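Local structure of FACT complex subunit SPT16 (6A8M) at residues S311-D316 against K405-G410; N284-A289 against A411-Q416. The protein probably acts, as a subunit of the FACT histone chaperone, in reorganising nucleosomes during transcription, replication and repair, this piece being its N-terminal, peptidase-like part. All blocks are in the same frame, centred on the assembly; numbering follows the deposited sequence.

Contact 1: S311-D316 against K405-G410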
loop_
_atom_site.group_PDB
_atom_site.type_symbol
_atom_site.label_atom_id
_atom_site.label_comp_id
_atom_site.label_asym_id
_atom_site.label_seq_id
_atom_site.Cartn_x
_atom_site.Cartn_y
_atom_site.Cartn_z
ATOM N N SER A 311 -7.914 2.401 -33.386
ATOM C CA SER A 311 -8.896 3.187 -34.126
ATOM C C SER A 311 -8.878 4.648 -33.674
ATOM O O SER A 311 -8.328 4.994 -32.628
ATOM C CB SER A 311 -10.294 2.641 -33.904
ATOM O OG SER A 311 -10.705 3.000 -32.596
ATOM N N ASP A 312 -9.520 5.517 -34.471
ATOM C CA ASP A 312 -9.570 6.935 -34.114
ATOM C C ASP A 312 -10.304 7.153 -32.799
ATOM O O ASP A 312 -9.941 8.044 -32.019
ATOM C CB ASP A 312 -10.240 7.758 -35.219
ATOM C CG ASP A 312 -9.402 7.851 -36.476
ATOM O OD1 ASP A 312 -8.162 7.692 -36.389
ATOM O OD2 ASP A 312 -9.988 8.108 -37.551
ATOM N N GLU A 313 -11.355 6.368 -32.530
ATOM C CA GLU A 313 -12.028 6.551 -31.248
ATOM C C GLU A 313 -11.127 6.142 -30.089
ATOM O O GLU A 313 -11.160 6.773 -29.023
ATOM C CB GLU A 313 -13.348 5.777 -31.223
ATOM C CG GLU A 313 -14.397 6.377 -32.156
ATOM C CD GLU A 313 -15.634 5.523 -32.296
ATOM O OE1 GLU A 313 -15.749 4.518 -31.559
ATOM O OE2 GLU A 313 -16.486 5.864 -33.154
ATOM N N MET A 314 -10.295 5.115 -30.281
ATOM C CA MET A 314 -9.369 4.728 -29.223
ATOM C C MET A 314 -8.354 5.826 -28.947
ATOM O O MET A 314 -8.085 6.147 -27.781
ATOM C CB MET A 314 -8.656 3.430 -29.588
ATOM C CG MET A 314 -9.564 2.245 -29.634
ATOM S SD MET A 314 -8.702 0.816 -30.280
ATOM C CE MET A 314 -10.094 -0.249 -30.628
ATOM N N THR A 315 -7.793 6.435 -29.997
ATOM C CA THR A 315 -6.778 7.465 -29.760
ATOM C C THR A 315 -7.403 8.715 -29.169
ATOM O O THR A 315 -6.817 9.346 -28.294
ATOM C CB THR A 315 -6.014 7.814 -31.042
ATOM O OG1 THR A 315 -6.867 8.505 -31.975
ATOM C CG2 THR A 315 -5.437 6.565 -31.656
ATOM N N ASP A 316 -8.607 9.065 -29.614
ATOM C CA ASP A 316 -9.275 10.237 -29.054
ATOM C C ASP A 316 -9.568 10.031 -27.570
ATOM O O ASP A 316 -9.375 10.938 -26.751
ATOM C CB ASP A 316 -10.562 10.520 -29.833
ATOM C CG ASP A 316 -10.303 11.056 -31.241
ATOM O OD1 ASP A 316 -9.142 11.380 -31.564
ATOM O OD2 ASP A 316 -11.280 11.159 -32.025
ATOM N N LYS A 405 -16.634 -0.065 -26.966
ATOM C CA LYS A 405 -16.512 -0.685 -28.274
ATOM C C LYS A 405 -16.312 0.396 -29.321
ATOM O O LYS A 405 -16.941 1.453 -29.256
ATOM C CB LYS A 405 -17.752 -1.509 -28.641
ATOM C CG LYS A 405 -18.000 -2.721 -27.754
ATOM C CD LYS A 405 -19.036 -3.660 -28.387
ATOM C CE LYS A 405 -19.650 -4.592 -27.344
ATOM N NZ LYS A 405 -18.610 -5.354 -26.594
ATOM N N ASP A 406 -15.439 0.137 -30.280
ATOM C CA ASP A 406 -15.362 1.032 -31.427
ATOM C C ASP A 406 -16.704 1.060 -32.154
ATOM O O ASP A 406 -17.314 0.016 -32.392
ATOM C CB ASP A 406 -14.259 0.587 -32.381
ATOM C CG ASP A 406 -14.066 1.564 -33.503
ATOM O OD1 ASP A 406 -13.286 2.519 -33.316
ATOM O OD2 ASP A 406 -14.731 1.416 -34.548
ATOM N N SER A 407 -17.188 2.261 -32.476
ATOM C CA SER A 407 -18.538 2.371 -33.020
ATOM C C SER A 407 -18.682 1.766 -34.413
ATOM O O SER A 407 -19.807 1.439 -34.818
ATOM C CB SER A 407 -18.964 3.836 -33.058
ATOM O OG SER A 407 -18.319 4.509 -34.118
ATOM N N LYS A 408 -17.589 1.614 -35.156
ATOM C CA LYS A 408 -17.672 1.096 -36.518
ATOM C C LYS A 408 -17.242 -0.360 -36.639
ATOM O O LYS A 408 -17.902 -1.139 -37.341
ATOM C CB LYS A 408 -16.829 1.959 -37.459
ATOM C CG LYS A 408 -17.299 3.403 -37.530
ATOM C CD LYS A 408 -18.807 3.498 -37.825
ATOM C CE LYS A 408 -19.246 4.952 -37.934
ATOM N NZ LYS A 408 -18.881 5.703 -36.702
ATOM N N THR A 409 -16.158 -0.755 -35.967
ATOM C CA THR A 409 -15.704 -2.138 -36.022
ATOM C C THR A 409 -16.303 -3.007 -34.926
ATOM O O THR A 409 -16.200 -4.231 -35.015
ATOM C CB THR A 409 -14.183 -2.212 -35.891
ATOM O OG1 THR A 409 -13.827 -1.842 -34.557
ATOM C CG2 THR A 409 -13.495 -1.265 -36.882
ATOM N N GLY A 410 -16.899 -2.410 -33.895
ATOM C CA GLY A 410 -17.383 -3.167 -32.759
ATOM C C GLY A 410 -16.311 -3.731 -31.855
ATOM O O GLY A 410 -16.647 -4.447 -30.903
HETATM O O HOH W 1 -12.838 4.948 -34.602
HETATM O O HOH W 2 -15.519 4.033 -28.915
#
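D406 and S311 meet through a short bond: S311 OG donates to D406 OD1 at 2.7 Å, on the anti side of that oxygen and 31° out of the carboxylate plane. The same hydroxyl accepts from M314 N at 3.2 Å in a capping box, S311 N returning a weak bond to M314 SD, so S311 closes the helix N terminus and hands its proton to the loop. A water links E313 N to D406 OD1 as well. With CG anti to the backbone N (chi1 -174°), the D406 carboxylate swings out between helix and loop, and its rotation about CB-CG presents OD1 to S311 and OD2 to its own loop. There OD2 takes the N-H groups of T409 on its anti lone pair and of K408 from above the plane, an Asx turn and Asx motif that fix the rotation of the group. This is the tight part, closed round the buried D406.

The solvent side is carried by E313, which still grips S407 with both carboxylate oxygens. Its extended chain sends OE1 to S407 N (2.8 Å) on the syn side, while OE2 meets S407 OG at a very short 2.5 Å, a distance to treat with caution. Exposed K408 is looser: its NZ donates to S407 OG but remains 4.3 Å from E313 OE2, beyond a salt bridge. The carboxylates of E313 and D406 stack with planes 24° apart, 3.6 Å between OE1 and OD1; the donors gathered around them and the helix N terminus probably ease the like charges. A second water spans E313 OE1 and K405 O.

The first turn of helix 312-332 thus meets the loop joining antiparallel strands 394-405 and 412-424, while the buried M314 packs on C286 and Y413, from strands of the two sheets.

Contact 2: N284-A289 against A411-Q416; sequences NGCILA and ASYALQ
The Y413 ring receives C286 SG obliquely: the sulfur lies 4.7 Å from the ring centroid and 58° off its normal, nearest to CD2 at 3.6 Å, a sulfur-aromatic contact. At the ring edge, in its plane, lies A411 O, and the Y413 hydroxyl is hydrogen-bonded to N317 ND2 of helix 312-332. C286 SG, anti to its carbonyl carbon (chi1 -60°), also touches L415 CD2 at 3.7 Å, so the sulfur touches two side chains of strand 412-416.

Two residues along the strand, L288 spreads its two methyls: CD1 is 4.1 Å from A414 CB and equally near Q416 CB, while CD2 packs over the backbone, 3.6 Å from A414 O. Were L288 cut back to an alanine, both methyls that reach the facing strand would be lost and a gap would probably open beside A414 and Q416.

Strands 285-289 and 412-416 run at 44° with axes 6.3 Å apart, and they belong to separate sheets, the layered packing expected of the M24 pita-bread fold. Direct polar bonding between them is absent. A water joins C286 N to S412 O at one end, whereas A414 O is buried without a partner, its neighbours being C286 CB and L288 CD2. The chemistry therefore implies cohesion by apolar contact, with sulfur and methyl groups filling the interface.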
loop_
_atom_site.group_PDB
_atom_site.type_symbol
_atom_site.label_atom_id
_atom_site.label_comp_id
_atom_site.label_asym_id
_atom_site.label_seq_id
_atom_site.Cartn_x
_atom_site.Cartn_y
_atom_site.Cartn_z
ATOM N N ASN A 284 -3.860 -6.186 -30.804
ATOM C CA ASN A 284 -4.620 -5.184 -31.533
ATOM C C ASN A 284 -5.323 -4.293 -30.526
ATOM O O ASN A 284 -5.643 -4.732 -29.421
ATOM C CB ASN A 284 -5.666 -5.810 -32.452
ATOM C CG ASN A 284 -5.221 -5.844 -33.879
ATOM O OD1 ASN A 284 -5.071 -4.797 -34.522
ATOM N ND2 ASN A 284 -4.998 -7.048 -34.394
ATOM N N GLY A 285 -5.581 -3.052 -30.930
ATOM C CA GLY A 285 -6.402 -2.172 -30.103
ATOM C C GLY A 285 -5.713 -1.802 -28.801
ATOM O O GLY A 285 -4.543 -1.411 -28.792
ATOM N N CYS A 286 -6.434 -1.915 -27.679
ATOM C CA CYS A 286 -5.909 -1.504 -26.379
ATOM C C CYS A 286 -5.410 -2.694 -25.554
ATOM O O CYS A 286 -6.064 -3.745 -25.481
ATOM C CB CYS A 286 -6.971 -0.734 -25.583
ATOM S SG CYS A 286 -7.536 0.775 -26.403
ATOM N N ILE A 287 -4.240 -2.521 -24.935
ATOM C CA ILE A 287 -3.672 -3.501 -24.016
ATOM C C ILE A 287 -3.338 -2.793 -22.708
ATOM O O ILE A 287 -2.647 -1.765 -22.714
ATOM C CB ILE A 287 -2.424 -4.172 -24.607
ATOM C CG1 ILE A 287 -2.801 -4.835 -25.936
ATOM C CG2 ILE A 287 -1.806 -5.156 -23.597
ATOM C CD1 ILE A 287 -1.626 -5.390 -26.697
ATOM N N LEU A 288 -3.843 -3.326 -21.598
ATOM C CA LEU A 288 -3.664 -2.720 -20.287
ATOM C C LEU A 288 -2.542 -3.414 -19.532
ATOM O O LEU A 288 -2.466 -4.650 -19.496
ATOM C CB LEU A 288 -4.945 -2.809 -19.459
ATOM C CG LEU A 288 -6.233 -2.300 -20.119
ATOM C CD1 LEU A 288 -7.348 -2.320 -19.080
ATOM C CD2 LEU A 288 -6.082 -0.919 -20.721
ATOM N N ALA A 289 -1.697 -2.616 -18.888
ATOM C CA ALA A 289 -0.628 -3.164 -18.070
ATOM C C ALA A 289 -0.538 -2.403 -16.761
ATOM O O ALA A 289 -0.739 -1.184 -16.731
ATOM C CB ALA A 289 0.709 -3.090 -18.808
ATOM N N ALA A 411 -15.036 -3.438 -32.121
ATOM C CA ALA A 411 -13.942 -4.001 -31.338
ATOM C C ALA A 411 -14.012 -3.553 -29.878
ATOM O O ALA A 411 -14.119 -2.362 -29.584
ATOM C CB ALA A 411 -12.604 -3.599 -31.962
ATOM N N SER A 412 -13.945 -4.519 -28.970
ATOM C CA SER A 412 -13.953 -4.232 -27.541
ATOM C C SER A 412 -12.623 -3.630 -27.107
ATOM O O SER A 412 -11.550 -4.080 -27.530
ATOM C CB SER A 412 -14.202 -5.515 -26.746
ATOM O OG SER A 412 -15.495 -6.032 -27.010
ATOM N N TYR A 413 -12.682 -2.620 -26.240
ATOM C CA TYR A 413 -11.458 -2.093 -25.653
ATOM C C TYR A 413 -11.737 -1.502 -24.278
ATOM O O TYR A 413 -12.869 -1.496 -23.788
ATOM C CB TYR A 413 -10.782 -1.071 -26.569
ATOM C CG TYR A 413 -11.487 0.251 -26.793
ATOM C CD1 TYR A 413 -12.499 0.374 -27.746
ATOM C CD2 TYR A 413 -11.071 1.397 -26.114
ATOM C CE1 TYR A 413 -13.111 1.619 -27.981
ATOM C CE2 TYR A 413 -11.672 2.631 -26.333
ATOM C CZ TYR A 413 -12.680 2.736 -27.260
ATOM O OH TYR A 413 -13.257 3.970 -27.477
ATOM N N ALA A 414 -10.663 -1.076 -23.631
ATOM C CA ALA A 414 -10.723 -0.502 -22.298
ATOM C C ALA A 414 -9.504 0.388 -22.188
ATOM O O ALA A 414 -8.573 0.292 -22.996
ATOM C CB ALA A 414 -10.745 -1.574 -21.194
ATOM N N LEU A 415 -9.530 1.277 -21.212
ATOM C CA LEU A 415 -8.449 2.235 -21.024
ATOM C C LEU A 415 -8.108 2.302 -19.554
ATOM O O LEU A 415 -9.003 2.322 -18.706
ATOM C CB LEU A 415 -8.834 3.655 -21.505
ATOM C CG LEU A 415 -9.244 3.745 -22.976
ATOM C CD1 LEU A 415 -9.842 5.119 -23.285
ATOM C CD2 LEU A 415 -8.044 3.466 -23.888
ATOM N N GLN A 416 -6.820 2.402 -19.245
ATOM C CA GLN A 416 -6.460 2.519 -17.847
ATOM C C GLN A 416 -5.121 3.226 -17.721
ATOM O O GLN A 416 -4.173 2.908 -18.435
ATOM C CB GLN A 416 -6.415 1.140 -17.177
ATOM C CG GLN A 416 -6.118 1.208 -15.704
ATOM C CD GLN A 416 -6.375 -0.108 -15.027
ATOM O OE1 GLN A 416 -5.768 -1.143 -15.390
ATOM N NE2 GLN A 416 -7.295 -0.101 -14.074
HETATM O O HOH W 3 -8.858 -3.567 -28.122
HETATM O O HOH W 4 -3.573 -0.343 -17.239
#

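In the fold
Following the chain, strand 285-295 comes first and pairs with strand 298-308, and the latter leads through S311 into helix 312-332. Much later, strand 394-405 delivers K405-G410, which runs directly into A411-Q416. Contact 1 thus closes the loop from 311 to 410, and it is nested inside the longer one that contact 2 closes from 284 to 416. Their centres lie about 11 Å apart. The turn itself couples them: D406 N is 2.9 Å from A411 O, a probable hydrogen bond, and Y413 CE1 packs against D406 N. Contact 2 joins the two sheets of the M24-family part, and contact 1 ties helix 312-332 to the hairpin end of one of them.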